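Local atomic coordinates of PP1b (Porcine reproductive and respiratory syndrome virus, PDB entry 6JDR), a protein that probably hydrolyses ATP and unwinds RNA and DNA duplexes with 5' to 3' polarity, as the zinc-binding helicase part of the viral replicase polyprotein. Residues T305-P310 with F369-H374; T318-D323 with L346-S351; T176-I181 with L197-P202; F146-P151 with D249-H254. The protein carries 1 engineered substitution. All coordinates share one frame; numbering follows the deposited sequence.

Interaction 1: residues T305-P310 with F369-H374; sequences TYVEKP and FVYDPH
The Tyr-306 ring carries Val-370 over one face, and the Tyr-371 ring is sandwiched between two prolines. Pro-310 lies over one face of Tyr-371 and Pro-373 CD over the opposite one, while Glu-308 O reaches the edge at Tyr-371 CE1 (3.5 Å). The Phe-369 ring has Val-307 CG1 at its edge. The segments are neighbouring parallel strands. Strand 303-307 borders the five-stranded parallel sheet, consistent with the second RecA-like domain of superfamily 1 helicases, and strand 367-371 is the next one in. Thr-305 pairs with Phe-369, and Val-370 N gives a nearly straight bond to Thr-305 O (2.9 Å, 170°). A second bond, Val-307 N to Val-370 O, is weak. Thr-305, Val-307, Phe-369 and Tyr-371 sit on one face of the sheet, Tyr-306 and Val-370 on the other. The Tyr-306 hydroxyl is bonded outside the pair, to Leu-383 O, which probably helps hold the ring. Pro-310 CG makes a CH-pi contact 3.9 Å from the Tyr-371 centroid. Val-370 CG1 lies between its own backbone N and carbonyl carbon (chi1 48°). This puts the methyl almost on the Tyr-306 ring normal, 3.4 Å from the centroid.

Interaction 2: residues T318-D323 with L346-S351; sequences TPYHRD and LPTKDS
Pro-319 and Ser-351 face each other with CA atoms 6.3 Å apart, where a type II turn from Thr-348 to Ser-351 meets the loop after strand 315-318, which contains the 3-10 segment 321-323. Both loops leave the C-terminal ends of neighbouring parallel strands, 315-318 and 342-345, of the five-stranded sheet in the helicase core. Pro-319 is wedged between two partners. Its CD touches Leu-346 CD2 (3.7 Å), and its CB and CG lie against Ser-351 O. The Tyr-320 ring has Thr-348 CG2 at its edge (3.8 Å) and takes Ser-351 CB on its CE2 atom (3.4 Å). Asp-323 slides past Pro-347 in the opposite direction, with CG 3.6 Å from Pro-347 CG. Asp-323 OD2 accepts a hydrogen bond from Thr-348 OG1 (2.7 Å), on the syn side and 29° out of the carboxylate plane. Within its own segment, Arg-322 NH1 makes a long salt bridge to Asp-323 OD1. Ser-351 OG folds back over its own backbone (chi1 66°) and donates to Thr-348 O (2.7 Å). Gln-376 also bonds to Thr-348 O and to Ser-351 N. The threonine hydroxyl and nearby arginine would probably favour a charged Asp-323; its bond to Thr-348 adds to Pro-319 and Tyr-320 packing.

Interaction 3: residues T176-I181 with L197-P202; sequences TMLDMI and LQFPAP
Leu-178 faces the loop 197-202 and can be followed outward from the helix. Its CB already touches Leu-197 CD1 (4.1 Å). CG stands anti to the backbone N (chi1 -176°), which carries the two methyls out to the loop, one to each end of the patch. CD2 packs on Leu-197 CD1 (3.9 Å). CD1 goes the other way along the loop. It touches Pro-200 CD (3.8 Å) and Gln-198 O, and it comes near Phe-199 CD2 (4.2 Å).

Phe-199 is the main partner from the loop. Its ring reaches toward the helix and is met by three residues there. Ile-181 CD1 comes in at the ring edge, 3.7 Å from Phe-199 CE2. Met-177 extends fully beyond CG, and its SD makes an oblique Met-aromatic contact 5.1 Å from the Phe-199 centroid. Met-177 and Ile-181 each cross the phenylalanine side chain at about a right angle.

No hydrogen bond joins the two segments, so the contact rests on van der Waals packing, almost all of it apolar. Phe-189 and Val-209 close over Met-177 and Ile-181 from further along the chain. Helix 174-184 runs between the neighbouring parallel strands 168-171 and 208-211. The contact therefore folds the return loop onto the helix of a beta-alpha-beta crossover, at the border of the seven-stranded parallel sheet of the helicase core.

Interaction 4: residues F146-P151 with D249-H254; sequences FIIGPP and DFKQLH
Gly-149 and Asp-249 approach to 4.8 Å between CA atoms, where two neighbouring parallel strands give way to loops. Strand 145-148 runs into a segment that fits the start of a P-loop (Walker A), with Gly-149 as its first glycine. Segment 249-254 follows strand 245-248 and has the sequence expected of motif III of superfamily 1 helicases. The pairing is thus consistent with the ATP-binding side of the first RecA-like domain.

Apolar contacts come first. Ile-148 CG2 touches Phe-250 CA (3.9 Å), and Ile-148 CD1 meets Lys-251 CE (4.1 Å), the two side chains crossing at about a right angle. Pro-151 CD lies over one face of the Phe-250 ring, 4.2 Å from CD2. The phenylalanine reaches it because its CG is anti to the backbone N (chi1 -174°).

Polar atoms meet carbon here, and no hydrogen bond crosses between the segments. Asp-249 O rests on Ile-148 CG2 (3.5 Å). Lys-251 NZ comes obliquely to Phe-146 CE2 at 4.2 Å.

The polar partners of Asp-249 OD1 and Gly-149 O lie outside the pair. Asp-249 OD1 forms a salt bridge with Lys-155 of the same P-loop pattern, which probably helps to position that lysine. Gly-149 O is hydrogen-bonded by Gln-272 NE2. The same oxygen sits at the edge of the Phe-250 ring, 3.4 Å from Phe-250 CB and 3.6 Å from CD2.

From the N terminus, residues 146-151 open the first loop, which interaction 4 closes at 249-254. Interaction 3 opens and closes within that span. It ties helix 174-184 to the loop that leads to the border strand 208-211, while interaction 4 joins two inner strand ends of the seven-stranded sheet; their centres are 25 Å apart, without touching. After two more strands of that sheet the chain enters the five-stranded one. Interaction 1 spans 305 to 374, and interaction 2 falls within it. These two do touch: Leu-346 N and Tyr-371 O are 3.0 Å apart, a probable hydrogen bond. No loops cross. The two pairs stay separate, with interactions 1 and 4 about 41 Å apart between centres.

Interaction 1: residues T305-P310 with F369-H374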
loop_
_atom_site.group_PDB
_atom_site.type_symbol
_atom_site.label_atom_id
_atom_site.label_comp_id
_atom_site.label_asym_id
_atom_site.label_seq_id
_atom_site.Cartn_x
_atom_site.Cartn_y
_atom_site.Cartn_z
ATOM N N THR A 305 4.190 -14.355 -28.429
ATOM C CA THR A 305 5.184 -15.184 -29.101
ATOM C C THR A 305 5.815 -14.410 -30.255
ATOM O O THR A 305 5.100 -13.859 -31.087
ATOM C CB THR A 305 4.538 -16.469 -29.657
ATOM O OG1 THR A 305 3.542 -16.950 -28.743
ATOM C CG2 THR A 305 5.587 -17.547 -29.886
ATOM N N TYR A 306 7.147 -14.375 -30.294
ATOM C CA TYR A 306 7.887 -13.692 -31.359
ATOM C C TYR A 306 8.367 -14.681 -32.420
ATOM O O TYR A 306 9.412 -15.318 -32.265
ATOM C CB TYR A 306 9.070 -12.909 -30.780
ATOM C CG TYR A 306 8.653 -11.624 -30.100
ATOM C CD1 TYR A 306 8.795 -10.394 -30.740
ATOM C CD2 TYR A 306 8.099 -11.639 -28.823
ATOM C CE1 TYR A 306 8.406 -9.215 -30.122
ATOM C CE2 TYR A 306 7.707 -10.465 -28.198
ATOM C CZ TYR A 306 7.861 -9.256 -28.850
ATOM O OH TYR A 306 7.471 -8.092 -28.226
ATOM N N VAL A 307 7.593 -14.794 -33.498
ATOM C CA VAL A 307 7.888 -15.728 -34.591
ATOM C C VAL A 307 8.958 -15.190 -35.545
ATOM O O VAL A 307 9.009 -13.992 -35.824
ATOM C CB VAL A 307 6.617 -16.092 -35.398
ATOM C CG1 VAL A 307 5.573 -16.720 -34.485
ATOM C CG2 VAL A 307 6.038 -14.879 -36.122
ATOM N N GLU A 308 9.806 -16.089 -36.041
ATOM C CA GLU A 308 10.906 -15.721 -36.937
ATOM C C GLU A 308 10.456 -15.613 -38.397
ATOM O O GLU A 308 11.139 -14.989 -39.212
ATOM C CB GLU A 308 12.050 -16.737 -36.827
ATOM C CG GLU A 308 12.620 -16.911 -35.421
ATOM C CD GLU A 308 13.275 -15.653 -34.874
ATOM O OE1 GLU A 308 14.002 -14.973 -35.632
ATOM O OE2 GLU A 308 13.071 -15.351 -33.678
ATOM N N LYS A 309 9.322 -16.234 -38.721
ATOM C CA LYS A 309 8.749 -16.167 -40.065
ATOM C C LYS A 309 7.254 -15.861 -39.986
ATOM O O LYS A 309 6.621 -16.151 -38.971
ATOM C CB LYS A 309 8.981 -17.485 -40.807
ATOM C CG LYS A 309 10.418 -17.683 -41.260
ATOM C CD LYS A 309 10.596 -18.984 -42.028
ATOM C CE LYS A 309 11.965 -19.064 -42.687
ATOM N NZ LYS A 309 13.083 -18.969 -41.705
ATOM N N PRO A 310 6.683 -15.276 -41.058
ATOM C CA PRO A 310 5.264 -14.884 -41.065
ATOM C C PRO A 310 4.306 -16.020 -40.700
ATOM O O PRO A 310 4.628 -17.189 -40.907
ATOM C CB PRO A 310 5.027 -14.441 -42.512
ATOM C CG PRO A 310 6.369 -14.043 -43.017
ATOM C CD PRO A 310 7.348 -14.949 -42.334
ATOM N N PHE A 369 0.570 -13.276 -31.734
ATOM C CA PHE A 369 1.823 -13.668 -32.378
ATOM C C PHE A 369 2.371 -12.471 -33.133
ATOM O O PHE A 369 1.651 -11.832 -33.896
ATOM C CB PHE A 369 1.592 -14.835 -33.339
ATOM C CG PHE A 369 1.124 -16.090 -32.662
ATOM C CD1 PHE A 369 -0.223 -16.279 -32.374
ATOM C CD2 PHE A 369 2.029 -17.081 -32.305
ATOM C CE1 PHE A 369 -0.657 -17.433 -31.743
ATOM C CE2 PHE A 369 1.601 -18.237 -31.674
ATOM C CZ PHE A 369 0.256 -18.414 -31.392
ATOM N N VAL A 370 3.645 -12.167 -32.925
ATOM C CA VAL A 370 4.221 -10.951 -33.475
ATOM C C VAL A 370 5.397 -11.269 -34.402
ATOM O O VAL A 370 6.431 -11.785 -33.971
ATOM C CB VAL A 370 4.598 -9.935 -32.363
ATOM C CG1 VAL A 370 5.386 -10.592 -31.235
ATOM C CG2 VAL A 370 5.354 -8.743 -32.938
ATOM N N TYR A 371 5.200 -10.979 -35.687
ATOM C CA TYR A 371 6.258 -11.061 -36.681
ATOM C C TYR A 371 6.895 -9.682 -36.767
ATOM O O TYR A 371 6.298 -8.748 -37.307
ATOM C CB TYR A 371 5.688 -11.489 -38.038
ATOM C CG TYR A 371 6.723 -11.587 -39.133
ATOM C CD1 TYR A 371 7.792 -12.471 -39.027
ATOM C CD2 TYR A 371 6.632 -10.803 -40.278
ATOM C CE1 TYR A 371 8.744 -12.568 -40.028
ATOM C CE2 TYR A 371 7.580 -10.894 -41.282
ATOM C CZ TYR A 371 8.633 -11.779 -41.152
ATOM O OH TYR A 371 9.580 -11.873 -42.142
ATOM N N ASP A 372 8.099 -9.562 -36.214
ATOM C CA ASP A 372 8.762 -8.271 -36.054
ATOM C C ASP A 372 10.233 -8.393 -36.434
ATOM O O ASP A 372 11.112 -8.276 -35.583
ATOM C CB ASP A 372 8.609 -7.788 -34.606
ATOM C CG ASP A 372 9.157 -6.388 -34.389
ATOM O OD1 ASP A 372 9.175 -5.599 -35.351
ATOM O OD2 ASP A 372 9.567 -6.069 -33.251
ATOM N N PRO A 373 10.507 -8.620 -37.728
ATOM C CA PRO A 373 11.871 -8.868 -38.198
ATOM C C PRO A 373 12.802 -7.668 -38.071
ATOM O O PRO A 373 14.016 -7.849 -38.027
ATOM C CB PRO A 373 11.670 -9.225 -39.674
ATOM C CG PRO A 373 10.413 -8.528 -40.055
ATOM C CD PRO A 373 9.539 -8.611 -38.840
ATOM N N HIS A 374 12.240 -6.461 -38.024
ATOM C CA HIS A 374 13.032 -5.239 -37.874
ATOM C C HIS A 374 13.232 -4.833 -36.407
ATOM O O HIS A 374 13.915 -3.840 -36.132
ATOM C CB HIS A 374 12.372 -4.080 -38.629
ATOM C CG HIS A 374 12.091 -4.376 -40.068
ATOM N ND1 HIS A 374 13.060 -4.301 -41.045
ATOM C CD2 HIS A 374 10.949 -4.744 -40.698
ATOM C CE1 HIS A 374 12.528 -4.612 -42.213
ATOM N NE2 HIS A 374 11.250 -4.884 -42.030
#

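Interaction 2: residues T318-D323 with L346-S351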
loop_
_atom_site.group_PDB
_atom_site.type_symbol
_atom_site.label_atom_id
_atom_site.label_comp_id
_atom_site.label_asym_id
_atom_site.label_seq_id
_atom_site.Cartn_x
_atom_site.Cartn_y
_atom_site.Cartn_z
ATOM N N THR A 318 -1.790 -5.449 -39.524
ATOM C CA THR A 318 -0.583 -4.848 -40.086
ATOM C C THR A 318 -0.783 -3.344 -40.288
ATOM O O THR A 318 -1.878 -2.911 -40.621
ATOM C CB THR A 318 -0.183 -5.536 -41.413
ATOM O OG1 THR A 318 1.065 -5.006 -41.884
ATOM C CG2 THR A 318 -1.259 -5.352 -42.480
ATOM N N PRO A 319 0.268 -2.538 -40.064
ATOM C CA PRO A 319 0.099 -1.098 -40.230
ATOM C C PRO A 319 -0.475 -0.685 -41.591
ATOM O O PRO A 319 -1.499 0.001 -41.645
ATOM C CB PRO A 319 1.523 -0.557 -40.070
ATOM C CG PRO A 319 2.211 -1.548 -39.206
ATOM C CD PRO A 319 1.572 -2.881 -39.465
ATOM N N TYR A 320 0.174 -1.124 -42.669
ATOM C CA TYR A 320 -0.112 -0.623 -44.013
ATOM C C TYR A 320 -0.994 -1.562 -44.836
ATOM O O TYR A 320 -0.856 -2.784 -44.754
ATOM C CB TYR A 320 1.198 -0.398 -44.771
ATOM C CG TYR A 320 2.173 0.567 -44.121
ATOM C CD1 TYR A 320 1.735 1.721 -43.472
ATOM C CD2 TYR A 320 3.544 0.338 -44.192
ATOM C CE1 TYR A 320 2.634 2.603 -42.895
ATOM C CE2 TYR A 320 4.449 1.216 -43.625
ATOM C CZ TYR A 320 3.991 2.346 -42.976
ATOM O OH TYR A 320 4.898 3.215 -42.414
ATOM N N HIS A 321 -1.882 -0.979 -45.643
ATOM C CA HIS A 321 -2.705 -1.744 -46.592
ATOM C C HIS A 321 -1.855 -2.560 -47.570
ATOM O O HIS A 321 -2.226 -3.677 -47.928
ATOM C CB HIS A 321 -3.625 -0.819 -47.397
ATOM C CG HIS A 321 -4.805 -0.305 -46.630
ATOM N ND1 HIS A 321 -4.928 1.015 -46.249
ATOM C CD2 HIS A 321 -5.925 -0.929 -46.190
ATOM C CE1 HIS A 321 -6.067 1.179 -45.601
ATOM N NE2 HIS A 321 -6.691 0.016 -45.552
ATOM N N ARG A 322 -0.721 -1.999 -47.989
ATOM C CA ARG A 322 0.202 -2.671 -48.913
ATOM C C ARG A 322 0.612 -4.078 -48.467
ATOM O O ARG A 322 0.879 -4.941 -49.299
ATOM C CB ARG A 322 1.471 -1.832 -49.098
ATOM C CG ARG A 322 2.397 -2.333 -50.203
ATOM C CD ARG A 322 3.828 -2.512 -49.713
ATOM N NE ARG A 322 4.647 -1.321 -49.927
ATOM C CZ ARG A 322 5.796 -1.062 -49.302
ATOM N NH1 ARG A 322 6.286 -1.895 -48.387
ATOM N NH2 ARG A 322 6.456 0.057 -49.589
ATOM N N ASP A 323 0.679 -4.304 -47.159
ATOM C CA ASP A 323 1.157 -5.576 -46.627
ATOM C C ASP A 323 0.029 -6.529 -46.229
ATOM O O ASP A 323 0.288 -7.590 -45.661
ATOM C CB ASP A 323 2.091 -5.307 -45.448
ATOM C CG ASP A 323 3.221 -4.355 -45.812
ATOM O OD1 ASP A 323 3.757 -4.473 -46.934
ATOM O OD2 ASP A 323 3.573 -3.486 -44.987
ATOM N N LEU A 346 4.488 -7.181 -39.123
ATOM C CA LEU A 346 5.269 -5.951 -39.289
ATOM C C LEU A 346 6.425 -6.121 -40.278
ATOM O O LEU A 346 7.592 -5.995 -39.901
ATOM C CB LEU A 346 5.831 -5.506 -37.931
ATOM C CG LEU A 346 4.833 -5.331 -36.783
ATOM C CD1 LEU A 346 5.564 -5.286 -35.449
ATOM C CD2 LEU A 346 3.998 -4.077 -36.984
ATOM N N PRO A 347 6.112 -6.398 -41.553
ATOM C CA PRO A 347 7.165 -6.576 -42.557
ATOM C C PRO A 347 7.933 -5.304 -42.920
ATOM O O PRO A 347 9.091 -5.396 -43.326
ATOM C CB PRO A 347 6.401 -7.090 -43.782
ATOM C CG PRO A 347 5.010 -6.600 -43.593
ATOM C CD PRO A 347 4.772 -6.637 -42.115
ATOM N N THR A 348 7.306 -4.137 -42.780
ATOM C CA THR A 348 7.893 -2.887 -43.264
ATOM C C THR A 348 8.520 -2.077 -42.130
ATOM O O THR A 348 7.897 -1.866 -41.092
ATOM C CB THR A 348 6.834 -2.040 -43.989
ATOM O OG1 THR A 348 6.219 -2.832 -45.014
ATOM C CG2 THR A 348 7.459 -0.798 -44.618
ATOM N N LYS A 349 9.748 -1.613 -42.351
ATOM C CA LYS A 349 10.525 -0.921 -41.322
ATOM C C LYS A 349 9.968 0.474 -41.037
ATOM O O LYS A 349 9.490 1.153 -41.948
ATOM C CB LYS A 349 11.991 -0.817 -41.750
ATOM C CG LYS A 349 12.954 -0.554 -40.603
ATOM C CD LYS A 349 14.294 -0.027 -41.091
ATOM C CE LYS A 349 15.220 0.277 -39.924
ATOM N NZ LYS A 349 16.316 1.214 -40.297
ATOM N N ASP A 350 10.042 0.885 -39.770
ATOM C CA ASP A 350 9.538 2.181 -39.302
ATOM C C ASP A 350 8.051 2.378 -39.600
ATOM O O ASP A 350 7.622 3.480 -39.941
ATOM C CB ASP A 350 10.362 3.335 -39.895
ATOM C CG ASP A 350 11.833 3.270 -39.500
ATOM O OD1 ASP A 350 12.125 3.034 -38.307
ATOM O OD2 ASP A 350 12.699 3.465 -40.381
ATOM N N SER A 351 7.266 1.312 -39.449
ATOM C CA SER A 351 5.835 1.344 -39.768
ATOM C C SER A 351 4.937 1.396 -38.533
ATOM O O SER A 351 3.714 1.304 -38.657
ATOM C CB SER A 351 5.461 0.116 -40.605
ATOM O OG SER A 351 5.604 -1.077 -39.854
#

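Interaction 3: residues T176-I181 with L197-P202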
loop_
_atom_site.group_PDB
_atom_site.type_symbol
_atom_site.label_atom_id
_atom_site.label_comp_id
_atom_site.label_asym_id
_atom_site.label_seq_id
_atom_site.Cartn_x
_atom_site.Cartn_y
_atom_site.Cartn_z
ATOM N N THR A 176 -9.767 -8.354 11.105
ATOM C CA THR A 176 -9.055 -7.983 9.880
ATOM C C THR A 176 -7.681 -8.648 9.869
ATOM O O THR A 176 -7.232 -9.131 8.840
ATOM C CB THR A 176 -8.928 -6.451 9.704
ATOM O OG1 THR A 176 -8.262 -5.872 10.834
ATOM C CG2 THR A 176 -10.308 -5.811 9.545
ATOM N N MET A 177 -7.033 -8.694 11.028
ATOM C CA MET A 177 -5.799 -9.459 11.189
ATOM C C MET A 177 -5.983 -10.926 10.796
ATOM O O MET A 177 -5.129 -11.490 10.112
ATOM C CB MET A 177 -5.294 -9.372 12.636
ATOM C CG MET A 177 -3.980 -10.092 12.882
ATOM S SD MET A 177 -3.406 -9.904 14.576
ATOM C CE MET A 177 -1.901 -10.871 14.532
ATOM N N LEU A 178 -7.089 -11.534 11.231
ATOM C CA LEU A 178 -7.387 -12.931 10.904
ATOM C C LEU A 178 -7.686 -13.109 9.417
ATOM O O LEU A 178 -7.218 -14.064 8.794
ATOM C CB LEU A 178 -8.566 -13.447 11.741
ATOM C CG LEU A 178 -8.956 -14.927 11.594
ATOM C CD1 LEU A 178 -7.776 -15.852 11.866
ATOM C CD2 LEU A 178 -10.116 -15.259 12.524
ATOM N N ASP A 179 -8.467 -12.191 8.857
ATOM C CA ASP A 179 -8.767 -12.203 7.428
ATOM C C ASP A 179 -7.479 -12.148 6.610
ATOM O O ASP A 179 -7.303 -12.916 5.664
ATOM C CB ASP A 179 -9.665 -11.016 7.053
ATOM C CG ASP A 179 -11.061 -11.116 7.650
ATOM O OD1 ASP A 179 -11.458 -12.212 8.106
ATOM O OD2 ASP A 179 -11.767 -10.085 7.656
ATOM N N MET A 180 -6.578 -11.245 6.992
ATOM C CA MET A 180 -5.314 -11.063 6.285
ATOM C C MET A 180 -4.441 -12.311 6.382
ATOM O O MET A 180 -3.850 -12.732 5.389
ATOM C CB MET A 180 -4.558 -9.852 6.845
ATOM C CG MET A 180 -3.325 -9.435 6.053
ATOM S SD MET A 180 -3.708 -8.581 4.507
ATOM C CE MET A 180 -3.653 -9.923 3.325
ATOM N N ILE A 181 -4.361 -12.894 7.575
ATOM C CA ILE A 181 -3.562 -14.105 7.799
ATOM C C ILE A 181 -4.042 -15.266 6.923
ATOM O O ILE A 181 -3.228 -16.015 6.389
ATOM C CB ILE A 181 -3.562 -14.519 9.293
ATOM C CG1 ILE A 181 -2.712 -13.543 10.109
ATOM C CG2 ILE A 181 -3.012 -15.932 9.479
ATOM C CD1 ILE A 181 -2.976 -13.595 11.598
ATOM N N LEU A 197 -11.178 -15.076 18.780
ATOM C CA LEU A 197 -11.139 -15.717 17.468
ATOM C C LEU A 197 -10.245 -16.947 17.523
ATOM O O LEU A 197 -9.444 -17.097 18.443
ATOM C CB LEU A 197 -10.597 -14.748 16.417
ATOM C CG LEU A 197 -11.187 -13.338 16.383
ATOM C CD1 LEU A 197 -10.563 -12.549 15.246
ATOM C CD2 LEU A 197 -12.700 -13.375 16.238
ATOM N N GLN A 198 -10.390 -17.822 16.534
ATOM C CA GLN A 198 -9.544 -19.004 16.413
ATOM C C GLN A 198 -8.422 -18.711 15.423
ATOM O O GLN A 198 -8.614 -18.791 14.208
ATOM C CB GLN A 198 -10.367 -20.212 15.948
ATOM C CG GLN A 198 -11.594 -20.513 16.799
ATOM C CD GLN A 198 -11.256 -20.838 18.244
ATOM O OE1 GLN A 198 -10.160 -21.313 18.548
ATOM N NE2 GLN A 198 -12.205 -20.590 19.146
ATOM N N PHE A 199 -7.257 -18.353 15.948
ATOM C CA PHE A 199 -6.099 -18.051 15.111
ATOM C C PHE A 199 -5.367 -19.339 14.753
ATOM O O PHE A 199 -5.203 -20.209 15.610
ATOM C CB PHE A 199 -5.126 -17.114 15.835
ATOM C CG PHE A 199 -5.467 -15.653 15.708
ATOM C CD1 PHE A 199 -6.389 -15.061 16.562
ATOM C CD2 PHE A 199 -4.838 -14.862 14.752
ATOM C CE1 PHE A 199 -6.690 -13.714 16.455
ATOM C CE2 PHE A 199 -5.135 -13.515 14.642
ATOM C CZ PHE A 199 -6.062 -12.939 15.494
ATOM N N PRO A 200 -4.923 -19.466 13.487
ATOM C CA PRO A 200 -3.998 -20.542 13.123
ATOM C C PRO A 200 -2.633 -20.403 13.791
ATOM O O PRO A 200 -2.398 -19.461 14.551
ATOM C CB PRO A 200 -3.842 -20.380 11.608
ATOM C CG PRO A 200 -5.077 -19.687 11.169
ATOM C CD PRO A 200 -5.445 -18.769 12.297
ATOM N N ALA A 201 -1.742 -21.343 13.500
ATOM C CA ALA A 201 -0.372 -21.271 13.981
ATOM C C ALA A 201 0.431 -20.338 13.069
ATOM O O ALA A 201 0.246 -20.355 11.850
ATOM C CB ALA A 201 0.250 -22.659 14.009
ATOM N N PRO A 202 1.318 -19.517 13.657
ATOM C CA PRO A 202 2.167 -18.637 12.858
ATOM C C PRO A 202 3.325 -19.380 12.195
ATOM O O PRO A 202 3.970 -20.219 12.829
ATOM C CB PRO A 202 2.701 -17.643 13.889
ATOM C CG PRO A 202 2.727 -18.408 15.164
ATOM C CD PRO A 202 1.558 -19.348 15.102
#

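Interaction 4: residues F146-P151 with D249-H254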
loop_
_atom_site.group_PDB
_atom_site.type_symbol
_atom_site.label_atom_id
_atom_site.label_comp_id
_atom_site.label_asym_id
_atom_site.label_seq_id
_atom_site.Cartn_x
_atom_site.Cartn_y
_atom_site.Cartn_z
ATOM N N PHE A 146 -1.628 5.817 -1.484
ATOM C CA PHE A 146 -2.938 5.297 -1.120
ATOM C C PHE A 146 -3.572 4.590 -2.321
ATOM O O PHE A 146 -3.991 5.242 -3.277
ATOM C CB PHE A 146 -3.848 6.424 -0.629
ATOM C CG PHE A 146 -5.114 5.939 0.019
ATOM C CD1 PHE A 146 -5.170 5.728 1.387
ATOM C CD2 PHE A 146 -6.249 5.687 -0.738
ATOM C CE1 PHE A 146 -6.332 5.276 1.990
ATOM C CE2 PHE A 146 -7.414 5.233 -0.141
ATOM C CZ PHE A 146 -7.455 5.029 1.225
ATOM N N ILE A 147 -3.650 3.261 -2.255
ATOM C CA ILE A 147 -4.222 2.449 -3.333
ATOM C C ILE A 147 -5.739 2.344 -3.162
ATOM O O ILE A 147 -6.226 1.641 -2.276
ATOM C CB ILE A 147 -3.589 1.034 -3.387
ATOM C CG1 ILE A 147 -2.186 1.083 -4.006
ATOM C CG2 ILE A 147 -4.430 0.080 -4.232
ATOM C CD1 ILE A 147 -1.190 1.953 -3.277
ATOM N N ILE A 148 -6.475 3.045 -4.019
ATOM C CA ILE A 148 -7.932 2.991 -4.016
ATOM C C ILE A 148 -8.364 1.826 -4.895
ATOM O O ILE A 148 -7.938 1.722 -6.043
ATOM C CB ILE A 148 -8.561 4.283 -4.578
ATOM C CG1 ILE A 148 -8.007 5.519 -3.863
ATOM C CG2 ILE A 148 -10.081 4.232 -4.436
ATOM C CD1 ILE A 148 -8.418 6.833 -4.497
ATOM N N GLY A 149 -9.218 0.958 -4.360
ATOM C CA GLY A 149 -9.667 -0.217 -5.097
ATOM C C GLY A 149 -10.763 0.113 -6.093
ATOM O O GLY A 149 -11.283 1.232 -6.098
ATOM N N PRO A 150 -11.124 -0.862 -6.947
ATOM C CA PRO A 150 -12.212 -0.706 -7.906
ATOM C C PRO A 150 -13.563 -1.035 -7.266
ATOM O O PRO A 150 -13.596 -1.477 -6.117
ATOM C CB PRO A 150 -11.863 -1.733 -8.980
ATOM C CG PRO A 150 -11.185 -2.828 -8.227
ATOM C CD PRO A 150 -10.505 -2.198 -7.039
ATOM N N PRO A 151 -14.672 -0.815 -7.999
ATOM C CA PRO A 151 -16.009 -1.162 -7.497
ATOM C C PRO A 151 -16.150 -2.627 -7.071
ATOM O O PRO A 151 -16.666 -2.903 -5.987
ATOM C CB PRO A 151 -16.919 -0.860 -8.690
ATOM C CG PRO A 151 -16.208 0.223 -9.427
ATOM C CD PRO A 151 -14.743 -0.076 -9.275
ATOM N N ASP A 249 -10.860 1.337 -0.139
ATOM C CA ASP A 249 -11.937 0.944 -1.051
ATOM C C ASP A 249 -12.381 2.115 -1.926
ATOM O O ASP A 249 -12.027 3.268 -1.665
ATOM C CB ASP A 249 -13.131 0.411 -0.255
ATOM C CG ASP A 249 -12.770 -0.788 0.607
ATOM O OD1 ASP A 249 -12.200 -1.759 0.067
ATOM O OD2 ASP A 249 -13.056 -0.761 1.825
ATOM N N PHE A 250 -13.169 1.806 -2.953
ATOM C CA PHE A 250 -13.635 2.804 -3.914
ATOM C C PHE A 250 -14.492 3.877 -3.241
ATOM O O PHE A 250 -15.494 3.563 -2.592
ATOM C CB PHE A 250 -14.429 2.129 -5.036
ATOM C CG PHE A 250 -14.831 3.065 -6.143
ATOM C CD1 PHE A 250 -16.119 3.585 -6.201
ATOM C CD2 PHE A 250 -13.919 3.433 -7.123
ATOM C CE1 PHE A 250 -16.489 4.450 -7.217
ATOM C CE2 PHE A 250 -14.283 4.298 -8.141
ATOM C CZ PHE A 250 -15.570 4.807 -8.189
ATOM N N LYS A 251 -14.095 5.138 -3.409
ATOM C CA LYS A 251 -14.764 6.265 -2.758
ATOM C C LYS A 251 -16.128 6.559 -3.381
ATOM O O LYS A 251 -16.210 7.131 -4.470
ATOM C CB LYS A 251 -13.892 7.527 -2.823
ATOM C CG LYS A 251 -12.575 7.434 -2.066
ATOM C CD LYS A 251 -11.913 8.801 -1.956
ATOM C CE LYS A 251 -10.471 8.710 -1.474
ATOM N NZ LYS A 251 -10.352 8.261 -0.059
ATOM N N GLN A 252 -17.189 6.164 -2.681
ATOM C CA GLN A 252 -18.558 6.472 -3.093
ATOM C C GLN A 252 -18.990 7.819 -2.511
ATOM O O GLN A 252 -18.229 8.460 -1.781
ATOM C CB GLN A 252 -19.512 5.365 -2.633
ATOM N N LEU A 253 -20.211 8.240 -2.837
ATOM C CA LEU A 253 -20.766 9.509 -2.354
ATOM C C LEU A 253 -21.706 9.287 -1.166
ATOM O O LEU A 253 -22.879 9.665 -1.205
ATOM C CB LEU A 253 -21.504 10.229 -3.487
ATOM N N HIS A 254 -21.174 8.669 -0.113
ATOM C CA HIS A 254 -21.931 8.387 1.118
ATOM C C HIS A 254 -21.906 9.460 2.229
ATOM O O HIS A 254 -22.764 9.420 3.113
ATOM C CB HIS A 254 -21.489 7.039 1.713
ATOM C CG HIS A 254 -20.027 6.962 2.030
ATOM N ND1 HIS A 254 -19.124 6.304 1.222
ATOM C CD2 HIS A 254 -19.309 7.463 3.064
ATOM C CE1 HIS A 254 -17.915 6.402 1.744
ATOM N NE2 HIS A 254 -17.999 7.101 2.862
#